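PDB 3PBP: nucleoporin NUP82 from Saccharomyces cerevisiae, which serves as a structural constituent of the nuclear pore complex, where its N-terminal domain, the part described here, interacts with NUP116. Local coordinates for residues W95-V100 with D107-F112; T152-L157 with E161-L166; V245-I250 with S336-N341; L426-I429 with Q434-L437. The protein carries 1 engineered substitution. All blocks are in the same frame, centred on the assembly; numbering follows the deposited sequence.

Interaction 1 (W95-V100 with D107-F112)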
loop_
_atom_site.group_PDB
_atom_site.type_symbol
_atom_site.label_atom_id
_atom_site.label_comp_id
_atom_site.label_asym_id
_atom_site.label_seq_id
_atom_site.Cartn_x
_atom_site.Cartn_y
_atom_site.Cartn_z
ATOM N N TRP A 95 -9.700 -18.293 -23.280
ATOM C CA TRP A 95 -8.620 -18.687 -24.177
ATOM C C TRP A 95 -8.741 -20.183 -24.405
ATOM O O TRP A 95 -8.857 -20.950 -23.445
ATOM C CB TRP A 95 -7.244 -18.413 -23.557
ATOM C CG TRP A 95 -6.944 -16.983 -23.283
ATOM C CD1 TRP A 95 -6.824 -16.389 -22.056
ATOM C CD2 TRP A 95 -6.694 -15.962 -24.252
ATOM N NE1 TRP A 95 -6.509 -15.059 -22.204
ATOM C CE2 TRP A 95 -6.428 -14.769 -23.541
ATOM C CE3 TRP A 95 -6.678 -15.937 -25.649
ATOM C CZ2 TRP A 95 -6.136 -13.569 -24.183
ATOM C CZ3 TRP A 95 -6.388 -14.749 -26.285
ATOM C CH2 TRP A 95 -6.124 -13.576 -25.552
ATOM N N GLY A 96 -8.716 -20.609 -25.663
ATOM C CA GLY A 96 -8.800 -22.035 -25.922
ATOM C C GLY A 96 -10.168 -22.494 -26.365
ATOM O O GLY A 96 -10.289 -23.507 -27.053
ATOM N N TYR A 97 -11.203 -21.771 -25.948
ATOM C CA TYR A 97 -12.558 -22.093 -26.363
ATOM C C TYR A 97 -12.761 -21.334 -27.658
ATOM O O TYR A 97 -12.100 -20.317 -27.894
ATOM C CB TYR A 97 -13.564 -21.619 -25.331
ATOM C CG TYR A 97 -13.375 -22.257 -23.988
ATOM C CD1 TYR A 97 -12.367 -21.832 -23.126
ATOM C CD2 TYR A 97 -14.182 -23.315 -23.588
ATOM C CE1 TYR A 97 -12.168 -22.450 -21.899
ATOM C CE2 TYR A 97 -13.990 -23.941 -22.364
ATOM C CZ TYR A 97 -12.981 -23.503 -21.526
ATOM O OH TYR A 97 -12.778 -24.122 -20.319
ATOM N N SER A 98 -13.652 -21.826 -28.505
ATOM C CA SER A 98 -13.907 -21.164 -29.778
ATOM C C SER A 98 -15.389 -20.872 -29.938
ATOM O O SER A 98 -15.782 -19.770 -30.345
ATOM C CB SER A 98 -13.411 -22.035 -30.937
ATOM O OG SER A 98 -13.911 -23.355 -30.827
ATOM N N ASN A 99 -16.212 -21.856 -29.599
ATOM C CA ASN A 99 -17.648 -21.692 -29.716
ATOM C C ASN A 99 -18.299 -21.733 -28.344
ATOM O O ASN A 99 -18.750 -22.787 -27.892
ATOM C CB ASN A 99 -18.219 -22.790 -30.609
ATOM C CG ASN A 99 -19.299 -22.274 -31.528
ATOM O OD1 ASN A 99 -19.094 -21.302 -32.266
ATOM N ND2 ASN A 99 -20.463 -22.920 -31.495
ATOM N N VAL A 100 -18.348 -20.581 -27.685
ATOM C CA VAL A 100 -18.939 -20.489 -26.355
ATOM C C VAL A 100 -20.438 -20.203 -26.447
ATOM O O VAL A 100 -20.873 -19.059 -26.316
ATOM C CB VAL A 100 -18.266 -19.379 -25.529
ATOM C CG1 VAL A 100 -18.449 -19.658 -24.051
ATOM C CG2 VAL A 100 -16.797 -19.285 -25.885
ATOM N N ASP A 107 -21.490 -19.487 -18.160
ATOM C CA ASP A 107 -21.591 -19.089 -16.765
ATOM C C ASP A 107 -20.359 -19.590 -16.043
ATOM O O ASP A 107 -20.018 -19.113 -14.958
ATOM C CB ASP A 107 -22.848 -19.680 -16.127
ATOM C CG ASP A 107 -24.122 -19.172 -16.774
ATOM O OD1 ASP A 107 -24.013 -18.382 -17.737
ATOM O OD2 ASP A 107 -25.226 -19.564 -16.321
ATOM N N ALA A 108 -19.699 -20.566 -16.654
ATOM C CA ALA A 108 -18.489 -21.141 -16.085
ATOM C C ALA A 108 -17.403 -20.070 -16.009
ATOM O O ALA A 108 -16.525 -20.125 -15.151
ATOM C CB ALA A 108 -18.012 -22.305 -16.947
ATOM N N PHE A 109 -17.482 -19.099 -16.915
ATOM C CA PHE A 109 -16.510 -18.023 -16.977
ATOM C C PHE A 109 -16.736 -16.917 -15.961
ATOM O O PHE A 109 -15.956 -15.969 -15.887
ATOM C CB PHE A 109 -16.466 -17.459 -18.390
ATOM C CG PHE A 109 -16.034 -18.470 -19.416
ATOM C CD1 PHE A 109 -14.864 -19.204 -19.231
ATOM C CD2 PHE A 109 -16.805 -18.710 -20.549
ATOM C CE1 PHE A 109 -14.471 -20.154 -20.149
ATOM C CE2 PHE A 109 -16.417 -19.663 -21.475
ATOM C CZ PHE A 109 -15.244 -20.387 -21.271
ATOM N N GLN A 110 -17.803 -17.034 -15.181
ATOM C CA GLN A 110 -18.078 -16.058 -14.145
ATOM C C GLN A 110 -17.467 -16.739 -12.941
ATOM O O GLN A 110 -18.037 -17.668 -12.371
ATOM C CB GLN A 110 -19.584 -15.851 -13.962
ATOM C CG GLN A 110 -20.285 -15.240 -15.162
ATOM C CD GLN A 110 -19.651 -13.924 -15.631
ATOM O OE1 GLN A 110 -19.538 -12.954 -14.864
ATOM N NE2 GLN A 110 -19.243 -13.887 -16.903
ATOM N N ILE A 111 -16.292 -16.272 -12.557
ATOM C CA ILE A 111 -15.565 -16.887 -11.469
ATOM C C ILE A 111 -15.777 -16.382 -10.046
ATOM O O ILE A 111 -15.712 -17.177 -9.089
ATOM C CB ILE A 111 -14.076 -16.856 -11.807
ATOM C CG1 ILE A 111 -13.867 -17.639 -13.102
ATOM C CG2 ILE A 111 -13.252 -17.426 -10.673
ATOM C CD1 ILE A 111 -12.432 -17.690 -13.555
ATOM N N PHE A 112 -16.042 -15.087 -9.882
ATOM C CA PHE A 112 -16.212 -14.545 -8.533
ATOM C C PHE A 112 -17.011 -13.254 -8.520
ATOM O O PHE A 112 -16.938 -12.455 -9.465
ATOM C CB PHE A 112 -14.827 -14.295 -7.926
ATOM C CG PHE A 112 -14.845 -13.551 -6.617
ATOM C CD1 PHE A 112 -14.934 -14.239 -5.409
ATOM C CD2 PHE A 112 -14.728 -12.161 -6.593
ATOM C CE1 PHE A 112 -14.901 -13.568 -4.201
ATOM C CE2 PHE A 112 -14.696 -11.479 -5.390
ATOM C CZ PHE A 112 -14.783 -12.188 -4.185
#

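Interaction 2 (T152-L157 with E161-L166)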
loop_
_atom_site.group_PDB
_atom_site.type_symbol
_atom_site.label_atom_id
_atom_site.label_comp_id
_atom_site.label_asym_id
_atom_site.label_seq_id
_atom_site.Cartn_x
_atom_site.Cartn_y
_atom_site.Cartn_z
ATOM N N THR A 152 -8.348 -5.518 1.856
ATOM C CA THR A 152 -8.812 -6.902 1.944
ATOM C C THR A 152 -8.351 -7.831 0.815
ATOM O O THR A 152 -8.261 -7.431 -0.354
ATOM C CB THR A 152 -10.367 -6.929 1.978
ATOM O OG1 THR A 152 -10.835 -5.914 2.877
ATOM C CG2 THR A 152 -10.880 -8.291 2.424
HETATM N N MSE A 153 -8.075 -9.080 1.170
HETATM C CA MSE A 153 -7.662 -10.056 0.179
HETATM C C MSE A 153 -8.716 -11.143 0.053
HETATM O O MSE A 153 -9.049 -11.819 1.020
HETATM C CB MSE A 153 -6.330 -10.696 0.555
HETATM C CG MSE A 153 -5.105 -9.862 0.271
HETATM SE SE MSE A 153 -3.487 -10.889 0.640
HETATM C CE MSE A 153 -3.181 -10.423 2.491
ATOM N N PHE A 154 -9.239 -11.303 -1.152
ATOM C CA PHE A 154 -10.257 -12.309 -1.423
ATOM C C PHE A 154 -9.644 -13.452 -2.230
ATOM O O PHE A 154 -8.851 -13.222 -3.152
ATOM C CB PHE A 154 -11.407 -11.711 -2.249
ATOM C CG PHE A 154 -12.263 -10.727 -1.503
ATOM C CD1 PHE A 154 -13.200 -11.161 -0.571
ATOM C CD2 PHE A 154 -12.167 -9.365 -1.767
ATOM C CE1 PHE A 154 -14.029 -10.257 0.076
ATOM C CE2 PHE A 154 -12.998 -8.449 -1.122
ATOM C CZ PHE A 154 -13.930 -8.894 -0.200
ATOM N N ASP A 155 -10.007 -14.682 -1.885
ATOM C CA ASP A 155 -9.529 -15.815 -2.637
ATOM C C ASP A 155 -10.619 -16.160 -3.649
ATOM O O ASP A 155 -11.606 -16.819 -3.326
ATOM C CB ASP A 155 -9.276 -17.014 -1.743
ATOM C CG ASP A 155 -8.575 -18.145 -2.490
ATOM O OD1 ASP A 155 -8.908 -18.376 -3.675
ATOM O OD2 ASP A 155 -7.696 -18.806 -1.895
ATOM N N ILE A 156 -10.427 -15.681 -4.871
ATOM C CA ILE A 156 -11.338 -15.898 -5.987
ATOM C C ILE A 156 -11.784 -17.352 -6.203
ATOM O O ILE A 156 -12.914 -17.600 -6.628
ATOM C CB ILE A 156 -10.668 -15.397 -7.283
ATOM C CG1 ILE A 156 -10.755 -13.881 -7.355
ATOM C CG2 ILE A 156 -11.286 -16.042 -8.487
ATOM C CD1 ILE A 156 -10.146 -13.343 -8.624
ATOM N N LEU A 157 -10.907 -18.307 -5.909
ATOM C CA LEU A 157 -11.209 -19.719 -6.129
ATOM C C LEU A 157 -11.525 -20.567 -4.900
ATOM O O LEU A 157 -11.434 -21.791 -4.973
ATOM C CB LEU A 157 -10.037 -20.384 -6.858
ATOM C CG LEU A 157 -9.491 -19.693 -8.099
ATOM C CD1 LEU A 157 -8.333 -20.493 -8.642
ATOM C CD2 LEU A 157 -10.582 -19.566 -9.134
ATOM N N GLU A 161 -12.535 -20.059 2.409
ATOM C CA GLU A 161 -11.524 -19.088 2.810
ATOM C C GLU A 161 -12.220 -17.778 3.151
ATOM O O GLU A 161 -12.776 -17.124 2.272
ATOM C CB GLU A 161 -10.539 -18.851 1.662
ATOM C CG GLU A 161 -9.549 -19.983 1.450
ATOM C CD GLU A 161 -8.185 -19.695 2.070
ATOM O OE1 GLU A 161 -8.130 -19.189 3.214
ATOM O OE2 GLU A 161 -7.164 -19.986 1.411
ATOM N N LYS A 162 -12.208 -17.403 4.426
ATOM C CA LYS A 162 -12.843 -16.159 4.837
ATOM C C LYS A 162 -11.885 -15.045 4.475
ATOM O O LYS A 162 -10.712 -15.093 4.836
ATOM C CB LYS A 162 -13.113 -16.173 6.338
ATOM C CG LYS A 162 -13.800 -17.461 6.774
ATOM C CD LYS A 162 -14.483 -17.359 8.136
ATOM C CE LYS A 162 -15.258 -18.647 8.437
ATOM N NZ LYS A 162 -16.202 -18.489 9.583
ATOM N N PRO A 163 -12.367 -14.027 3.744
ATOM C CA PRO A 163 -11.491 -12.916 3.351
ATOM C C PRO A 163 -10.610 -12.395 4.485
ATOM O O PRO A 163 -11.003 -12.416 5.648
ATOM C CB PRO A 163 -12.474 -11.866 2.811
ATOM C CG PRO A 163 -13.768 -12.211 3.480
ATOM C CD PRO A 163 -13.771 -13.715 3.440
ATOM N N ILE A 164 -9.404 -11.953 4.146
ATOM C CA ILE A 164 -8.500 -11.430 5.150
ATOM C C ILE A 164 -8.515 -9.916 5.096
ATOM O O ILE A 164 -8.380 -9.315 4.026
ATOM C CB ILE A 164 -7.084 -11.945 4.937
ATOM C CG1 ILE A 164 -7.097 -13.469 5.009
ATOM C CG2 ILE A 164 -6.139 -11.343 5.989
ATOM C CD1 ILE A 164 -5.746 -14.069 5.169
ATOM N N VAL A 165 -8.697 -9.301 6.256
ATOM C CA VAL A 165 -8.751 -7.860 6.317
ATOM C C VAL A 165 -7.582 -7.319 7.100
ATOM O O VAL A 165 -7.398 -7.647 8.274
ATOM C CB VAL A 165 -10.062 -7.383 6.963
ATOM C CG1 VAL A 165 -10.089 -5.867 7.027
ATOM C CG2 VAL A 165 -11.242 -7.899 6.161
ATOM N N LEU A 166 -6.793 -6.486 6.432
ATOM C CA LEU A 166 -5.630 -5.879 7.042
ATOM C C LEU A 166 -5.901 -4.406 7.196
ATOM O O LEU A 166 -6.755 -3.856 6.496
ATOM C CB LEU A 166 -4.395 -6.095 6.169
ATOM C CG LEU A 166 -4.058 -7.545 5.813
ATOM C CD1 LEU A 166 -2.634 -7.616 5.322
ATOM C CD2 LEU A 166 -4.210 -8.441 7.027
#

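Interaction 3 (V245-I250 with S336-N341)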
loop_
_atom_site.group_PDB
_atom_site.type_symbol
_atom_site.label_atom_id
_atom_site.label_comp_id
_atom_site.label_asym_id
_atom_site.label_seq_id
_atom_site.Cartn_x
_atom_site.Cartn_y
_atom_site.Cartn_z
ATOM N N VAL A 245 13.497 -6.295 16.564
ATOM C CA VAL A 245 14.048 -6.571 15.239
ATOM C C VAL A 245 14.566 -8.008 15.176
ATOM O O VAL A 245 14.251 -8.757 14.245
ATOM C CB VAL A 245 15.222 -5.625 14.906
ATOM C CG1 VAL A 245 15.904 -6.065 13.612
ATOM C CG2 VAL A 245 14.721 -4.222 14.765
ATOM N N LYS A 246 15.367 -8.375 16.172
ATOM C CA LYS A 246 15.948 -9.707 16.267
ATOM C C LYS A 246 14.855 -10.770 16.167
ATOM O O LYS A 246 15.022 -11.811 15.512
ATOM C CB LYS A 246 16.680 -9.842 17.600
ATOM C CG LYS A 246 18.012 -10.578 17.528
ATOM C CD LYS A 246 18.749 -10.464 18.851
ATOM C CE LYS A 246 20.234 -10.291 18.640
ATOM N NZ LYS A 246 20.812 -9.508 19.773
ATOM N N ARG A 247 13.732 -10.503 16.820
ATOM C CA ARG A 247 12.620 -11.434 16.796
ATOM C C ARG A 247 12.086 -11.617 15.367
ATOM O O ARG A 247 11.918 -12.751 14.887
ATOM C CB ARG A 247 11.509 -10.931 17.712
ATOM C CG ARG A 247 10.370 -11.899 17.824
ATOM C CD ARG A 247 9.264 -11.357 18.674
ATOM N NE ARG A 247 8.081 -12.189 18.513
ATOM C CZ ARG A 247 6.907 -11.734 18.104
ATOM N NH1 ARG A 247 6.766 -10.443 17.819
ATOM N NH2 ARG A 247 5.885 -12.574 17.965
ATOM N N ASN A 248 11.832 -10.494 14.693
ATOM C CA ASN A 248 11.329 -10.515 13.319
ATOM C C ASN A 248 12.272 -11.245 12.360
ATOM O O ASN A 248 11.830 -12.082 11.576
ATOM C CB ASN A 248 11.102 -9.087 12.790
ATOM C CG ASN A 248 9.807 -8.460 13.288
ATOM O OD1 ASN A 248 8.868 -9.149 13.683
ATOM N ND2 ASN A 248 9.748 -7.139 13.242
ATOM N N VAL A 249 13.562 -10.906 12.413
ATOM C CA VAL A 249 14.558 -11.523 11.550
ATOM C C VAL A 249 14.562 -13.031 11.742
ATOM O O VAL A 249 14.651 -13.788 10.771
ATOM C CB VAL A 249 15.966 -10.963 11.842
ATOM C CG1 VAL A 249 17.003 -11.696 11.028
ATOM C CG2 VAL A 249 15.998 -9.495 11.530
ATOM N N ILE A 250 14.465 -13.472 12.995
ATOM C CA ILE A 250 14.449 -14.902 13.267
ATOM C C ILE A 250 13.148 -15.495 12.756
ATOM O O ILE A 250 13.131 -16.599 12.215
ATOM C CB ILE A 250 14.610 -15.190 14.765
ATOM C CG1 ILE A 250 16.066 -14.920 15.165
ATOM C CG2 ILE A 250 14.203 -16.633 15.073
ATOM C CD1 ILE A 250 16.309 -14.991 16.647
ATOM N N SER A 336 7.464 -8.443 9.169
ATOM C CA SER A 336 6.882 -8.130 10.462
ATOM C C SER A 336 5.383 -8.410 10.459
ATOM O O SER A 336 4.679 -8.085 9.506
ATOM C CB SER A 336 7.149 -6.664 10.803
ATOM O OG SER A 336 6.642 -6.342 12.084
ATOM N N TRP A 337 4.900 -9.016 11.537
ATOM C CA TRP A 337 3.492 -9.358 11.635
ATOM C C TRP A 337 2.770 -8.696 12.801
ATOM O O TRP A 337 1.675 -8.182 12.602
ATOM C CB TRP A 337 3.336 -10.869 11.750
ATOM C CG TRP A 337 3.727 -11.665 10.528
ATOM C CD1 TRP A 337 2.881 -12.198 9.597
ATOM C CD2 TRP A 337 5.037 -12.148 10.199
ATOM N NE1 TRP A 337 3.579 -12.994 8.721
ATOM C CE2 TRP A 337 4.904 -12.981 9.069
ATOM C CE3 TRP A 337 6.310 -11.960 10.750
ATOM C CZ2 TRP A 337 5.994 -13.636 8.491
ATOM C CZ3 TRP A 337 7.397 -12.613 10.166
ATOM C CH2 TRP A 337 7.229 -13.436 9.051
ATOM N N ASP A 338 3.370 -8.713 14.000
ATOM C CA ASP A 338 2.765 -8.110 15.204
ATOM C C ASP A 338 3.093 -6.644 15.406
ATOM O O ASP A 338 2.216 -5.788 15.439
ATOM C CB ASP A 338 3.241 -8.778 16.483
ATOM C CG ASP A 338 3.443 -10.240 16.330
ATOM O OD1 ASP A 338 2.470 -10.924 15.969
ATOM O OD2 ASP A 338 4.573 -10.701 16.577
ATOM N N VAL A 339 4.377 -6.381 15.585
ATOM C CA VAL A 339 4.884 -5.043 15.850
ATOM C C VAL A 339 4.123 -3.860 15.253
ATOM O O VAL A 339 4.063 -3.700 14.032
ATOM C CB VAL A 339 6.357 -4.948 15.428
ATOM C CG1 VAL A 339 6.984 -3.730 16.050
ATOM C CG2 VAL A 339 7.098 -6.208 15.831
ATOM N N ASP A 340 3.536 -3.041 16.128
ATOM C CA ASP A 340 2.820 -1.842 15.703
ATOM C C ASP A 340 3.853 -0.773 15.418
ATOM O O ASP A 340 4.888 -0.709 16.074
ATOM C CB ASP A 340 1.909 -1.291 16.796
ATOM C CG ASP A 340 0.825 -2.251 17.197
ATOM O OD1 ASP A 340 0.220 -2.865 16.295
ATOM O OD2 ASP A 340 0.576 -2.376 18.417
ATOM N N ASN A 341 3.565 0.080 14.450
ATOM C CA ASN A 341 4.488 1.147 14.101
ATOM C C ASN A 341 5.918 0.660 13.928
ATOM O O ASN A 341 6.875 1.350 14.284
ATOM C CB ASN A 341 4.424 2.226 15.164
ATOM C CG ASN A 341 3.025 2.737 15.349
ATOM O OD1 ASN A 341 2.459 3.359 14.444
ATOM N ND2 ASN A 341 2.435 2.457 16.514
#

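Interaction 4 (L426-I429 with Q434-L437)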
loop_
_atom_site.group_PDB
_atom_site.type_symbol
_atom_site.label_atom_id
_atom_site.label_comp_id
_atom_site.label_asym_id
_atom_site.label_seq_id
_atom_site.Cartn_x
_atom_site.Cartn_y
_atom_site.Cartn_z
ATOM N N LEU A 426 -4.044 1.921 -21.987
ATOM C CA LEU A 426 -2.842 1.539 -22.727
ATOM C C LEU A 426 -2.649 0.034 -22.830
ATOM O O LEU A 426 -3.176 -0.730 -22.027
ATOM C CB LEU A 426 -1.595 2.138 -22.082
ATOM C CG LEU A 426 -1.247 3.582 -22.397
ATOM C CD1 LEU A 426 -2.428 4.478 -22.084
ATOM C CD2 LEU A 426 -0.029 3.977 -21.582
ATOM N N ALA A 427 -1.873 -0.380 -23.822
ATOM C CA ALA A 427 -1.577 -1.784 -24.029
ATOM C C ALA A 427 -0.399 -1.949 -24.983
ATOM O O ALA A 427 -0.312 -1.282 -26.004
ATOM C CB ALA A 427 -2.802 -2.493 -24.573
ATOM N N TYR A 428 0.514 -2.838 -24.626
ATOM C CA TYR A 428 1.689 -3.129 -25.444
ATOM C C TYR A 428 1.329 -4.255 -26.409
ATOM O O TYR A 428 0.853 -5.306 -25.993
ATOM C CB TYR A 428 2.851 -3.559 -24.545
ATOM C CG TYR A 428 4.026 -4.198 -25.253
ATOM C CD1 TYR A 428 5.091 -3.432 -25.730
ATOM C CD2 TYR A 428 4.097 -5.578 -25.394
ATOM C CE1 TYR A 428 6.205 -4.037 -26.324
ATOM C CE2 TYR A 428 5.191 -6.191 -25.985
ATOM C CZ TYR A 428 6.246 -5.423 -26.447
ATOM O OH TYR A 428 7.335 -6.058 -27.018
ATOM N N ILE A 429 1.547 -4.032 -27.698
ATOM C CA ILE A 429 1.241 -5.043 -28.694
ATOM C C ILE A 429 2.446 -5.329 -29.581
ATOM O O ILE A 429 2.942 -4.444 -30.276
ATOM C CB ILE A 429 0.071 -4.608 -29.572
ATOM C CG1 ILE A 429 -1.172 -4.449 -28.706
ATOM C CG2 ILE A 429 -0.162 -5.624 -30.675
ATOM C CD1 ILE A 429 -2.349 -3.875 -29.441
ATOM N N GLN A 434 7.519 -5.646 -34.406
ATOM C CA GLN A 434 7.420 -4.241 -34.046
ATOM C C GLN A 434 6.528 -4.026 -32.845
ATOM O O GLN A 434 5.315 -4.222 -32.919
ATOM C CB GLN A 434 6.894 -3.413 -35.218
ATOM C CG GLN A 434 7.983 -2.883 -36.136
ATOM C CD GLN A 434 7.448 -1.884 -37.149
ATOM O OE1 GLN A 434 6.854 -0.863 -36.780
ATOM N NE2 GLN A 434 7.652 -2.171 -38.435
ATOM N N SER A 435 7.136 -3.630 -31.734
ATOM C CA SER A 435 6.374 -3.373 -30.528
ATOM C C SER A 435 5.616 -2.056 -30.711
ATOM O O SER A 435 6.136 -1.096 -31.276
ATOM C CB SER A 435 7.305 -3.326 -29.307
ATOM O OG SER A 435 8.516 -2.653 -29.591
ATOM N N ASN A 436 4.372 -2.028 -30.253
ATOM C CA ASN A 436 3.546 -0.842 -30.384
ATOM C C ASN A 436 2.782 -0.544 -29.106
ATOM O O ASN A 436 2.752 -1.354 -28.183
ATOM C CB ASN A 436 2.558 -1.037 -31.528
ATOM C CG ASN A 436 3.247 -1.364 -32.829
ATOM O OD1 ASN A 436 3.951 -0.531 -33.395
ATOM N ND2 ASN A 436 3.059 -2.591 -33.311
ATOM N N LEU A 437 2.170 0.634 -29.065
ATOM C CA LEU A 437 1.385 1.058 -27.922
ATOM C C LEU A 437 -0.011 1.372 -28.415
ATOM O O LEU A 437 -0.189 2.220 -29.277
ATOM C CB LEU A 437 1.991 2.303 -27.289
ATOM C CG LEU A 437 1.184 2.951 -26.168
ATOM C CD1 LEU A 437 1.050 1.997 -24.985
ATOM C CD2 LEU A 437 1.878 4.228 -25.746
#

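Interaction 1 (W95-V100 with D107-F112)
In Y97 and F109 alike, CG stands anti to the carbonyl carbon (chi1 -61° and -62°). This brings the two rings together across the contact as a T-shaped pair. The edge of F109 points at the face of Y97, with planes 85° apart and centroids 4.9 Å apart. F109 CZ sits over the centre of the Y97 ring, and F109 CE1 comes within 3.7 Å of Y97 CE1. V100 reaches another part of the same F109 edge. Its CG1 lies near the F109 ring plane, 3.3 Å from F109 CE2.

The domain is a beta-propeller, and the contact lies in the long link between two neighbouring strands of one blade, 87-92 and 110-115. A type I turn runs from D107 to Q110, closed by Q110 N donating to D107 O at 3.0 Å. It places F109 just before strand 110-115. There I111 and F112 both face V90 in a classic beta bulge. V100 and F109 also touch L57 of strand 55-58, which belongs to the preceding sheet. F109 is buried, with P94 and E92 also against it. Y97, in contrast, is exposed. At the turn's start, D107 OD1 forms a salt bridge with R61.

Interaction 2 (T152-L157 with E161-L166)
I164 O is approached by one N-H and one C-H of the facing strand. M153 N gives it a nearly straight hydrogen bond of 2.9 Å, with the angle at the hydrogen 163° and the donor in the carbonyl plane. T152 CA adds a CA-H...O contact at 3.2 Å. The return bond, I164 N to M153 O, is 3.1 Å long. P163 CA also lies near M153 O.

These bonds define an antiparallel hairpin at the outer edge of a four-stranded propeller blade. M153 and I164 are the hydrogen-bonded pair. T152 and V165 are the non-hydrogen-bonded pair on the other face, their CG2 methyls 3.8 Å apart. P163 CB meets the F154 ring obliquely, 3.5 Å from CD1. The selenomethionine M153 bends at chi3, and its CE reaches L166 CD1 at 4.0 Å.

Toward the turn, D155 has CG anti to the backbone N (chi1 -171°), which sets the carboxylate beside the onward chain. There D155 OD1 accepts from L157 N at 3.0 Å, forming an Asx turn. D155 OD2 hydrogen-bonds S214 OG. Replacing D155 by a leucine is likely to leave L157 N and S214 OG without their carboxylate partner. D155 OD2 also lies 3.6 Å from E161 OE2. Two carboxylates this close are likely to repel each other and may raise the pKa of one of them.

Interaction 3 (V245-I250 with S336-N341)
N248 and R247 face the loop 336-341 in two different ways. N248 is buried, and its amide end packs against S336 and V339. N248 ND2 lies 3.6 Å from S336 CB and 3.4 Å from S336 OG. On the V339 side, the CG2 methyl comes to 3.8 Å from N248 ND2. CG of N248 is anti to the carbonyl carbon (chi1 -79°), which carries the amide off the helix toward the loop. Y342 touches both N248 and S336 and closes this part further.

The other side is looser and nearer solvent: R247 is exposed, D338 partly so. R247 reaches across with an extended chain, CG anti to the backbone N (chi1 -175°). It makes a salt bridge with D338 through a single carboxylate oxygen. D338 OD2 sits at the edge of the guanidinium, near both R247 NH1 and R247 NH2. The modelled 2.5 Å from R247 NH1 to D338 OD2 is doubtful at this resolution, and the NH2 bond is weak. The guanidinium and carboxylate planes are nearly coplanar (18° apart). K251 NZ makes a long, weak ion pair with the same OD2.

Helix 243-262 meets helix 220-235 through V249 and I250. In sequence, both helices fall between strands 215-217 and 269-271. The arrangement is consistent with a helical insertion in a beta-propeller, here held against the loop between strands 323-329 and 347-355.

Interaction 4 (L426-I429 with Q434-L437)
This contact is a beta-hairpin pairing near the C-terminal end of the propeller domain, between strands 425-431 and 434-440. The strands run antiparallel (172°). I429 and N436 form the hydrogen-bonded pair. I429 N donates to N436 O at 3.0 Å, from well above the carbonyl plane. N436 N donates back to I429 O at 2.8 Å. N436 O also receives a CA-H...O contact from Y428 CA, and A427 O one from L437 CA.

Y428 and L437 are the non-hydrogen-bonded pair, on the other face from I429 and N436. Y428 has CG anti to the backbone N (chi1 166°), and its ring extends along the partner strand. Its CE1 meets S435 CB obliquely at 3.3 Å, and its OH takes part in a weak bond with N430. With a glycine in place of Y428, S435 CB would probably lose the ring packed on it, and N430 its weak bond. Y428 O accepts from S28 OG, which ties the hairpin to the sheet that begins with strand 24-29. At its other edge, strand 434-440 pairs with 445-449.

L437 lies partly over the strand opposite. Its CD1 is 3.7 Å from A427 O and 3.8 Å from L426 CG.

Overall arrangement
From the N terminus, interaction 1 comes first, closing the loop that leads from strand 87-92 into strand 110-115. Interaction 2 follows as a hairpin at the edge of the next sheet. The two touch: I111 CG2 packs on I156 CG2 at 3.2 Å, and F112 on F154, so adjacent blades meet there. Interaction 3 spans the longest sequence gap, joining helix 243-262 to the loop before strand 347-355. Interaction 4 is a hairpin of strands 425-431 and 434-440, in contact with the first sheet through S28. All four are in series; none nests or crosses. Interaction 4 lies across the chain's centre from interactions 2 and 3, its centre about 43 Å from that of interaction 3.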